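Local coordinates for nuclear movement protein (Encephalitozoon cuniculi, PDB 2O30), which is of unknown function but carries a CS domain related to p23 and NudC, and may therefore bind unfolded proteins, at residues K6-D10 with W84-L88; N14-F20 with V72-K78; S28-K32 with V42-G46. The protein carries 1 engineered substitution. One frame throughout, in Å; residues are numbered along the deposited sequence.

Contact 1: residues K6-D10 with W84-L88; sequences KYTWD and WDSLL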
loop_
_atom_site.group_PDB
_atom_site.type_symbol
_atom_site.label_atom_id
_atom_site.label_comp_id
_atom_site.label_asym_id
_atom_site.label_seq_id
_atom_site.Cartn_x
_atom_site.Cartn_y
_atom_site.Cartn_z
ATOM N N LYS A 6 10.527 11.604 -11.009
ATOM C CA LYS A 6 9.590 10.496 -11.227
ATOM C C LYS A 6 8.129 10.966 -11.190
ATOM O O LYS A 6 7.228 10.235 -11.611
ATOM C CB LYS A 6 9.826 9.386 -10.206
ATOM C CG LYS A 6 11.236 8.766 -10.245
ATOM C CD LYS A 6 11.383 7.731 -9.147
ATOM C CE LYS A 6 12.573 6.813 -9.364
ATOM N NZ LYS A 6 12.482 5.646 -8.430
ATOM N N TYR A 7 7.904 12.191 -10.705
ATOM C CA TYR A 7 6.543 12.753 -10.614
ATOM C C TYR A 7 6.636 14.275 -10.593
ATOM O O TYR A 7 7.726 14.830 -10.449
ATOM C CB TYR A 7 5.875 12.302 -9.323
ATOM C CG TYR A 7 6.612 12.797 -8.092
ATOM C CD1 TYR A 7 7.647 12.052 -7.540
ATOM C CD2 TYR A 7 6.285 14.030 -7.498
ATOM C CE1 TYR A 7 8.347 12.505 -6.419
ATOM C CE2 TYR A 7 6.984 14.492 -6.378
ATOM C CZ TYR A 7 8.007 13.716 -5.849
ATOM O OH TYR A 7 8.699 14.137 -4.738
ATOM N N THR A 8 5.494 14.921 -10.775
ATOM C CA THR A 8 5.381 16.360 -10.502
ATOM C C THR A 8 4.219 16.562 -9.567
ATOM O O THR A 8 3.423 15.661 -9.338
ATOM C CB THR A 8 5.166 17.200 -11.775
ATOM O OG1 THR A 8 4.042 16.715 -12.524
ATOM C CG2 THR A 8 6.435 17.161 -12.654
ATOM N N TRP A 9 4.112 17.760 -9.015
ATOM C CA TRP A 9 2.974 18.014 -8.161
ATOM C C TRP A 9 2.610 19.488 -8.207
ATOM O O TRP A 9 3.417 20.332 -8.610
ATOM C CB TRP A 9 3.284 17.606 -6.705
ATOM C CG TRP A 9 4.310 18.504 -6.030
ATOM C CD1 TRP A 9 5.663 18.476 -6.200
ATOM C CD2 TRP A 9 4.046 19.568 -5.082
ATOM N NE1 TRP A 9 6.270 19.456 -5.419
ATOM C CE2 TRP A 9 5.298 20.134 -4.732
ATOM C CE3 TRP A 9 2.870 20.089 -4.504
ATOM C CZ2 TRP A 9 5.414 21.216 -3.828
ATOM C CZ3 TRP A 9 2.988 21.145 -3.583
ATOM C CH2 TRP A 9 4.249 21.687 -3.266
ATOM N N ASP A 10 1.395 19.775 -7.768
ATOM C CA ASP A 10 0.912 21.152 -7.678
ATOM C C ASP A 10 -0.110 21.202 -6.560
ATOM O O ASP A 10 -0.399 20.187 -5.933
ATOM C CB ASP A 10 0.296 21.629 -8.997
ATOM C CG ASP A 10 -0.901 20.812 -9.419
ATOM O OD1 ASP A 10 -2.024 21.050 -8.928
ATOM O OD2 ASP A 10 -0.730 19.933 -10.282
ATOM N N TRP A 84 1.844 24.827 0.823
ATOM C CA TRP A 84 2.969 23.976 1.217
ATOM C C TRP A 84 4.195 24.400 0.428
ATOM O O TRP A 84 4.116 24.539 -0.797
ATOM C CB TRP A 84 2.693 22.514 0.837
ATOM C CG TRP A 84 1.593 21.819 1.588
ATOM C CD1 TRP A 84 0.555 22.388 2.306
ATOM C CD2 TRP A 84 1.412 20.403 1.673
ATOM N NE1 TRP A 84 -0.245 21.391 2.838
ATOM C CE2 TRP A 84 0.259 20.169 2.461
ATOM C CE3 TRP A 84 2.118 19.302 1.155
ATOM C CZ2 TRP A 84 -0.208 18.875 2.740
ATOM C CZ3 TRP A 84 1.663 18.016 1.442
ATOM C CH2 TRP A 84 0.505 17.816 2.230
ATOM N N ASP A 85 5.313 24.594 1.125
ATOM C CA ASP A 85 6.608 24.882 0.493
ATOM C C ASP A 85 7.158 23.725 -0.353
ATOM O O ASP A 85 7.871 23.945 -1.344
ATOM C CB ASP A 85 7.657 25.208 1.570
ATOM C CG ASP A 85 7.478 26.588 2.185
ATOM O OD1 ASP A 85 6.511 27.312 1.844
ATOM O OD2 ASP A 85 8.330 26.948 3.027
ATOM N N SER A 86 6.865 22.495 0.071
ATOM C CA SER A 86 7.331 21.302 -0.634
ATOM C C SER A 86 6.260 20.223 -0.483
ATOM O O SER A 86 5.374 20.343 0.366
ATOM C CB SER A 86 8.686 20.842 -0.092
ATOM O OG SER A 86 8.585 20.391 1.252
ATOM N N LEU A 87 6.327 19.179 -1.310
ATOM C CA LEU A 87 5.355 18.091 -1.216
ATOM C C LEU A 87 5.675 17.217 -0.015
ATOM O O LEU A 87 4.776 16.799 0.712
ATOM C CB LEU A 87 5.420 17.226 -2.473
ATOM C CG LEU A 87 4.476 16.022 -2.497
ATOM C CD1 LEU A 87 3.005 16.483 -2.483
ATOM C CD2 LEU A 87 4.762 15.182 -3.749
ATOM N N LEU A 88 6.965 16.962 0.183
ATOM C CA LEU A 88 7.431 15.988 1.168
ATOM C C LEU A 88 8.264 16.652 2.265
ATOM O O LEU A 88 8.747 17.785 2.094
ATOM C CB LEU A 88 8.244 14.893 0.483
ATOM C CG LEU A 88 7.568 14.098 -0.640
ATOM C CD1 LEU A 88 8.551 13.084 -1.235
ATOM C CD2 LEU A 88 6.320 13.410 -0.140
HETATM O O HOH W 1 8.707 19.790 -3.488
#
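Leu87 lies over one face of the Trp9 indole, and the carbonyl oxygen of Trp84 sits at the edge of that ring, in its plane. The CB atom of Leu87 is 3.6 Å from the centroid of the five-membered ring and only 7° off its normal, a CH-pi contact. Along the six-membered part the backbone takes over: Trp9 CZ2 is 3.4 Å from Leu87 N, and Trp9 CH2 is 3.8 Å from Trp84 O. The Leu87 CG stands opposite the backbone N (chi1 179°), which carries the methyls to the rings of Trp9 and Tyr7. CD1 lies by the indole, 4.1 Å from Trp9 CE3; CD2 also touches the indole but comes closest to Tyr7 CE2, at 3.5 Å. The phenol oxygen of Tyr7 ends beside Leu88 CD1, at 3.7 Å. The two segments make no direct hydrogen bond. One water joins them, accepting from Leu87 N and, weakly, from Trp9 NE1. Within 84-88 the hydroxyl of Ser86 donates to Leu88 O at 2.7 Å. This is apolar packing of a loop against an edge strand. Strand 8-12 pairs with strand 15-21, whose Ile16 touches both Trp9 and Leu87. Tyr7 also leans on Val49 and Ile50 of strand 47-51, and Leu87 bonds through its backbone to Leu55.

Contact 2: residues N14-F20 with V72-K78; sequences NEINIQF and VDVNVTK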
loop_
_atom_site.group_PDB
_atom_site.type_symbol
_atom_site.label_atom_id
_atom_site.label_comp_id
_atom_site.label_asym_id
_atom_site.label_seq_id
_atom_site.Cartn_x
_atom_site.Cartn_y
_atom_site.Cartn_z
ATOM N N ASN A 14 -6.457 24.119 -0.648
ATOM C CA ASN A 14 -6.981 23.015 0.139
ATOM C C ASN A 14 -6.660 21.613 -0.414
ATOM O O ASN A 14 -7.161 20.632 0.122
ATOM C CB ASN A 14 -8.513 23.156 0.252
ATOM C CG ASN A 14 -9.234 22.998 -1.083
ATOM O OD1 ASN A 14 -8.718 23.330 -2.158
ATOM N ND2 ASN A 14 -10.480 22.519 -1.013
ATOM N N GLU A 15 -5.823 21.529 -1.455
ATOM C CA GLU A 15 -5.630 20.234 -2.160
ATOM C C GLU A 15 -4.204 20.066 -2.682
ATOM O O GLU A 15 -3.525 21.039 -3.036
ATOM C CB GLU A 15 -6.608 20.090 -3.335
ATOM C CG GLU A 15 -8.075 19.969 -2.965
ATOM C CD GLU A 15 -8.974 19.804 -4.187
ATOM O OE1 GLU A 15 -8.437 19.544 -5.294
ATOM O OE2 GLU A 15 -10.220 19.928 -4.021
ATOM N N ILE A 16 -3.759 18.814 -2.710
ATOM C CA ILE A 16 -2.471 18.456 -3.310
ATOM C C ILE A 16 -2.768 17.572 -4.540
ATOM O O ILE A 16 -3.609 16.696 -4.440
ATOM C CB ILE A 16 -1.611 17.683 -2.289
ATOM C CG1 ILE A 16 -1.044 18.638 -1.220
ATOM C CG2 ILE A 16 -0.431 16.932 -2.955
ATOM C CD1 ILE A 16 0.037 19.656 -1.731
ATOM N N ASN A 17 -2.076 17.826 -5.657
ATOM C CA ASN A 17 -2.197 17.014 -6.874
ATOM C C ASN A 17 -0.831 16.483 -7.258
ATOM O O ASN A 17 0.155 17.229 -7.235
ATOM C CB ASN A 17 -2.754 17.847 -8.027
ATOM C CG ASN A 17 -4.169 18.322 -7.766
ATOM O OD1 ASN A 17 -5.097 17.508 -7.649
ATOM N ND2 ASN A 17 -4.343 19.637 -7.682
ATOM N N ILE A 18 -0.766 15.192 -7.587
ATOM C CA ILE A 18 0.500 14.568 -7.990
ATOM C C ILE A 18 0.254 13.913 -9.351
ATOM O O ILE A 18 -0.808 13.337 -9.565
ATOM C CB ILE A 18 0.962 13.521 -6.985
ATOM C CG1 ILE A 18 1.244 14.164 -5.610
ATOM C CG2 ILE A 18 2.229 12.761 -7.491
ATOM C CD1 ILE A 18 1.224 13.156 -4.436
ATOM N N GLN A 19 1.218 14.062 -10.245
ATOM C CA GLN A 19 1.121 13.472 -11.597
ATOM C C GLN A 19 2.351 12.631 -11.891
ATOM O O GLN A 19 3.474 12.963 -11.487
ATOM C CB GLN A 19 0.999 14.580 -12.657
ATOM C CG GLN A 19 -0.079 15.623 -12.385
ATOM C CD GLN A 19 0.411 16.783 -11.488
ATOM O OE1 GLN A 19 1.554 17.273 -11.617
ATOM N NE2 GLN A 19 -0.467 17.241 -10.591
ATOM N N PHE A 20 2.152 11.520 -12.601
ATOM C CA PHE A 20 3.297 10.729 -13.053
ATOM C C PHE A 20 2.869 9.927 -14.273
ATOM O O PHE A 20 1.681 9.696 -14.467
ATOM C CB PHE A 20 3.857 9.832 -11.941
ATOM C CG PHE A 20 2.888 8.809 -11.414
ATOM C CD1 PHE A 20 2.049 9.112 -10.341
ATOM C CD2 PHE A 20 2.804 7.538 -11.986
ATOM C CE1 PHE A 20 1.169 8.170 -9.827
ATOM C CE2 PHE A 20 1.921 6.598 -11.494
ATOM C CZ PHE A 20 1.088 6.919 -10.394
ATOM N N VAL A 72 -1.084 9.638 -14.844
ATOM C CA VAL A 72 -1.898 9.362 -13.664
ATOM C C VAL A 72 -2.023 10.666 -12.896
ATOM O O VAL A 72 -1.016 11.333 -12.647
ATOM C CB VAL A 72 -1.258 8.289 -12.766
ATOM C CG1 VAL A 72 -2.155 8.016 -11.549
ATOM C CG2 VAL A 72 -1.069 6.961 -13.544
ATOM N N ASP A 73 -3.252 11.021 -12.534
ATOM C CA ASP A 73 -3.487 12.216 -11.712
ATOM C C ASP A 73 -4.009 11.773 -10.341
ATOM O O ASP A 73 -5.003 11.066 -10.257
ATOM C CB ASP A 73 -4.463 13.139 -12.426
ATOM C CG ASP A 73 -3.838 13.840 -13.621
ATOM O OD1 ASP A 73 -2.915 14.646 -13.415
ATOM O OD2 ASP A 73 -4.282 13.616 -14.765
ATOM N N VAL A 74 -3.306 12.161 -9.279
ATOM C CA VAL A 74 -3.668 11.797 -7.899
ATOM C C VAL A 74 -4.055 13.097 -7.191
ATOM O O VAL A 74 -3.415 14.134 -7.400
ATOM C CB VAL A 74 -2.467 11.149 -7.200
ATOM C CG1 VAL A 74 -2.823 10.681 -5.807
ATOM C CG2 VAL A 74 -1.911 9.959 -8.041
ATOM N N ASN A 75 -5.125 13.051 -6.400
ATOM C CA ASN A 75 -5.606 14.242 -5.688
ATOM C C ASN A 75 -5.911 13.821 -4.248
ATOM O O ASN A 75 -6.424 12.728 -4.015
ATOM C CB ASN A 75 -6.870 14.728 -6.396
ATOM C CG ASN A 75 -7.577 15.823 -5.659
ATOM O OD1 ASN A 75 -8.517 15.560 -4.891
ATOM N ND2 ASN A 75 -7.146 17.068 -5.881
ATOM N N VAL A 76 -5.572 14.675 -3.277
ATOM C CA VAL A 76 -5.956 14.436 -1.884
ATOM C C VAL A 76 -6.176 15.802 -1.238
ATOM O O VAL A 76 -5.495 16.779 -1.595
ATOM C CB VAL A 76 -4.915 13.576 -1.081
ATOM C CG1 VAL A 76 -3.573 14.276 -0.904
ATOM C CG2 VAL A 76 -5.466 13.177 0.302
ATOM N N THR A 77 -7.138 15.858 -0.312
ATOM C CA THR A 77 -7.510 17.142 0.309
ATOM C C THR A 77 -6.612 17.400 1.523
ATOM O O THR A 77 -6.353 16.497 2.299
ATOM C CB THR A 77 -8.998 17.109 0.727
ATOM O OG1 THR A 77 -9.821 16.941 -0.437
ATOM C CG2 THR A 77 -9.404 18.399 1.449
ATOM N N LYS A 78 -6.140 18.641 1.679
ATOM C CA LYS A 78 -5.336 19.019 2.835
ATOM C C LYS A 78 -6.220 19.131 4.077
ATOM O O LYS A 78 -7.355 19.564 3.972
ATOM C CB LYS A 78 -4.684 20.388 2.599
ATOM C CG LYS A 78 -3.654 20.429 1.466
ATOM C CD LYS A 78 -3.320 21.893 1.145
ATOM C CE LYS A 78 -2.225 22.026 0.093
ATOM N NZ LYS A 78 -2.003 23.522 -0.157
HETATM O O HOH W 2 -5.277 15.606 -9.553
HETATM O O HOH W 3 -2.987 15.695 -10.778
#
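Strands 15-20 and 72-78 run antiparallel, their axes 4.7 Å apart at closest, and backbone bonds join Ile16 with Val76, Ile18 with Val74, Phe20 with Val72 and Lys78 N with Asn14 O. On the face of Glu15, Asn17 and Asn75 the Asn75 amide is a double donor. Its ND2 gives a nearly straight bond to Asn17 OD1 at 2.7 Å, in its own amide plane. It gives a second, from above the carboxylate plane, to Glu15 OE1 at 2.9 Å. These two bonds fix the amide's rotation. Further along, a water accepts from Gln19 NE2 and can donate to Asp73 OD1; Gln19 OE1 bonds to Thr8. The other face, with Ile16, Ile18 and Phe20, is apolar. Phe20 CG sits between the backbone N and the carbonyl carbon (chi1 61°), which brings the ring alongside Val72. Val72 CB makes a CH-pi contact over one face, offset toward the rim, 3.8 Å from the centroid. The extended Lys78 chain crosses Ile16, with CE 3.7 Å from Ile16 CD1. Lys78 NZ bonds to Glu82 O and Gln11 OE1. The apolar face turns toward Ile40 and Val42 of strand 39-44, as expected of the two packed sheets of the CS-domain beta-sandwich.

Contact 3: residues S28-K32 with V42-G46; sequences SSAIK and VKNQG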
loop_
_atom_site.group_PDB
_atom_site.type_symbol
_atom_site.label_atom_id
_atom_site.label_comp_id
_atom_site.label_asym_id
_atom_site.label_seq_id
_atom_site.Cartn_x
_atom_site.Cartn_y
_atom_site.Cartn_z
ATOM N N SER A 28 -3.290 -4.307 -14.695
ATOM C CA SER A 28 -4.339 -3.399 -14.216
ATOM C C SER A 28 -4.170 -3.297 -12.697
ATOM O O SER A 28 -5.010 -2.731 -11.988
ATOM C CB SER A 28 -5.732 -3.920 -14.589
ATOM O OG SER A 28 -6.170 -4.940 -13.709
ATOM N N SER A 29 -3.072 -3.885 -12.226
ATOM C CA SER A 29 -2.620 -3.801 -10.845
ATOM C C SER A 29 -1.249 -3.120 -10.836
ATOM O O SER A 29 -0.499 -3.188 -9.850
ATOM C CB SER A 29 -2.524 -5.207 -10.254
ATOM O OG SER A 29 -1.899 -6.081 -11.179
ATOM N N ALA A 30 -0.940 -2.455 -11.949
ATOM C CA ALA A 30 0.323 -1.764 -12.126
ATOM C C ALA A 30 0.459 -0.586 -11.160
ATOM O O ALA A 30 1.550 -0.335 -10.667
ATOM C CB ALA A 30 0.471 -1.276 -13.563
ATOM N N ILE A 31 -0.640 0.117 -10.903
ATOM C CA ILE A 31 -0.601 1.344 -10.103
ATOM C C ILE A 31 -0.996 1.034 -8.669
ATOM O O ILE A 31 -2.126 0.629 -8.399
ATOM C CB ILE A 31 -1.490 2.460 -10.698
ATOM C CG1 ILE A 31 -0.915 2.882 -12.050
ATOM C CG2 ILE A 31 -1.574 3.661 -9.734
ATOM C CD1 ILE A 31 -1.930 3.392 -13.019
ATOM N N LYS A 32 -0.049 1.215 -7.757
ATOM C CA LYS A 32 -0.293 0.932 -6.353
ATOM C C LYS A 32 -0.077 2.207 -5.549
ATOM O O LYS A 32 1.003 2.762 -5.573
ATOM C CB LYS A 32 0.646 -0.173 -5.878
ATOM C CG LYS A 32 0.322 -1.549 -6.494
ATOM C CD LYS A 32 1.276 -2.624 -5.938
ATOM C CE LYS A 32 0.867 -4.050 -6.364
ATOM N NZ LYS A 32 -0.481 -4.110 -7.009
ATOM N N VAL A 42 3.756 5.312 -3.584
ATOM C CA VAL A 42 3.182 5.192 -4.923
ATOM C C VAL A 42 4.141 4.336 -5.741
ATOM O O VAL A 42 5.318 4.643 -5.841
ATOM C CB VAL A 42 3.004 6.579 -5.605
ATOM C CG1 VAL A 42 2.514 6.416 -7.055
ATOM C CG2 VAL A 42 2.037 7.456 -4.791
ATOM N N LYS A 43 3.628 3.259 -6.310
ATOM C CA LYS A 43 4.457 2.408 -7.157
ATOM C C LYS A 43 3.808 2.226 -8.513
ATOM O O LYS A 43 2.597 2.252 -8.630
ATOM C CB LYS A 43 4.702 1.060 -6.487
ATOM C CG LYS A 43 5.358 1.184 -5.125
ATOM C CD LYS A 43 6.196 -0.036 -4.793
ATOM C CE LYS A 43 5.346 -1.233 -4.473
ATOM N NZ LYS A 43 6.176 -2.258 -3.758
ATOM N N ASN A 44 4.631 2.061 -9.538
ATOM C CA ASN A 44 4.125 1.870 -10.878
ATOM C C ASN A 44 4.872 0.685 -11.471
ATOM O O ASN A 44 6.084 0.759 -11.676
ATOM C CB ASN A 44 4.313 3.137 -11.719
ATOM C CG ASN A 44 3.775 2.982 -13.132
ATOM O OD1 ASN A 44 3.072 2.015 -13.439
ATOM N ND2 ASN A 44 4.117 3.915 -13.995
ATOM N N GLN A 45 4.145 -0.412 -11.685
ATOM C CA GLN A 45 4.733 -1.668 -12.148
ATOM C C GLN A 45 5.901 -2.079 -11.261
ATOM O O GLN A 45 6.956 -2.468 -11.766
ATOM C CB GLN A 45 5.214 -1.552 -13.596
ATOM C CG GLN A 45 4.124 -1.450 -14.636
ATOM C CD GLN A 45 4.536 -2.113 -15.942
ATOM O OE1 GLN A 45 4.728 -3.332 -16.001
ATOM N NE2 GLN A 45 4.675 -1.314 -16.995
ATOM N N GLY A 46 5.725 -1.961 -9.949
ATOM C CA GLY A 46 6.773 -2.319 -8.998
ATOM C C GLY A 46 7.857 -1.274 -8.762
ATOM O O GLY A 46 8.566 -1.352 -7.759
HETATM O O HOH W 4 3.428 -1.373 -8.810
#
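Ala30 and Gln45 meet through both backbone and side chain. Gln45 N donates to Ala30 O at 2.8 Å, and the Ala30 methyl CB lies 3.8 Å from Gln45 CG. Next along the hairpin, Lys32 and Lys43 form a hydrogen-bonded antiparallel pair. Lys32 N donates almost straight to Lys43 O at 3.0 Å (179° at the hydrogen), and Lys43 N returns a bond to Lys32 O at 2.8 Å. Ile31 and Asn44 form the non-hydrogen-bonded pair between them. A water bridges the loop end, donating to Ala30 O and accepting from Gly46 N. Ala30 O thus takes two bonds. The lysine pair meets at its base, with CB atoms 4.3 Å apart, and the two chains then lead away. Lys32 runs extended until its last torsion, which is nearly eclipsed (chi4 -10°). This last bend brings Lys32 NZ back to Ser29 O, at 3.0 Å and on a lone pair in the carbonyl plane, in the residues leading into the strand. In the next shell, Ile31 touches Trp65 and Ile67, and Asn44 touches Val49. Trp64 of the second subunit lies against both lysines, by cation-pi with Lys32 and by packing with Lys43. Lys43 also lines the pocket where a dithiothreitol molecule, probably from the crystallisation liquor, is bound. Asn44 OD1 is buried here with no partner in the model. The chemistry is thus mainly that of a backbone-bonded hairpin; the Lys32 ammonium is held by Ser29 O of its own chain and lies against Trp64 of the second subunit, which probably stabilises its positive charge.

From the N terminus, residues 6-10 enter first and 84-88 come last, so contact 1 closes the longest loop. Contact 2 is nested inside it, bringing 14-20 to 72-78. Contact 3 is nested inside contact 2 and joins the two strands of one hairpin. None of the loops cross. Contacts 1 and 2 share a sheet and touch through neighbouring strands 8-12 and 15-21, as in the bond from Asp10 N to Asn17 O. Contact 3 belongs to the three-stranded sheet. It meets contact 2 where Phe20 packs on Val42 and Val72 on Ile31, joining the two sheets. Contacts 1 and 3 do not touch; their centres are about 20 Å apart.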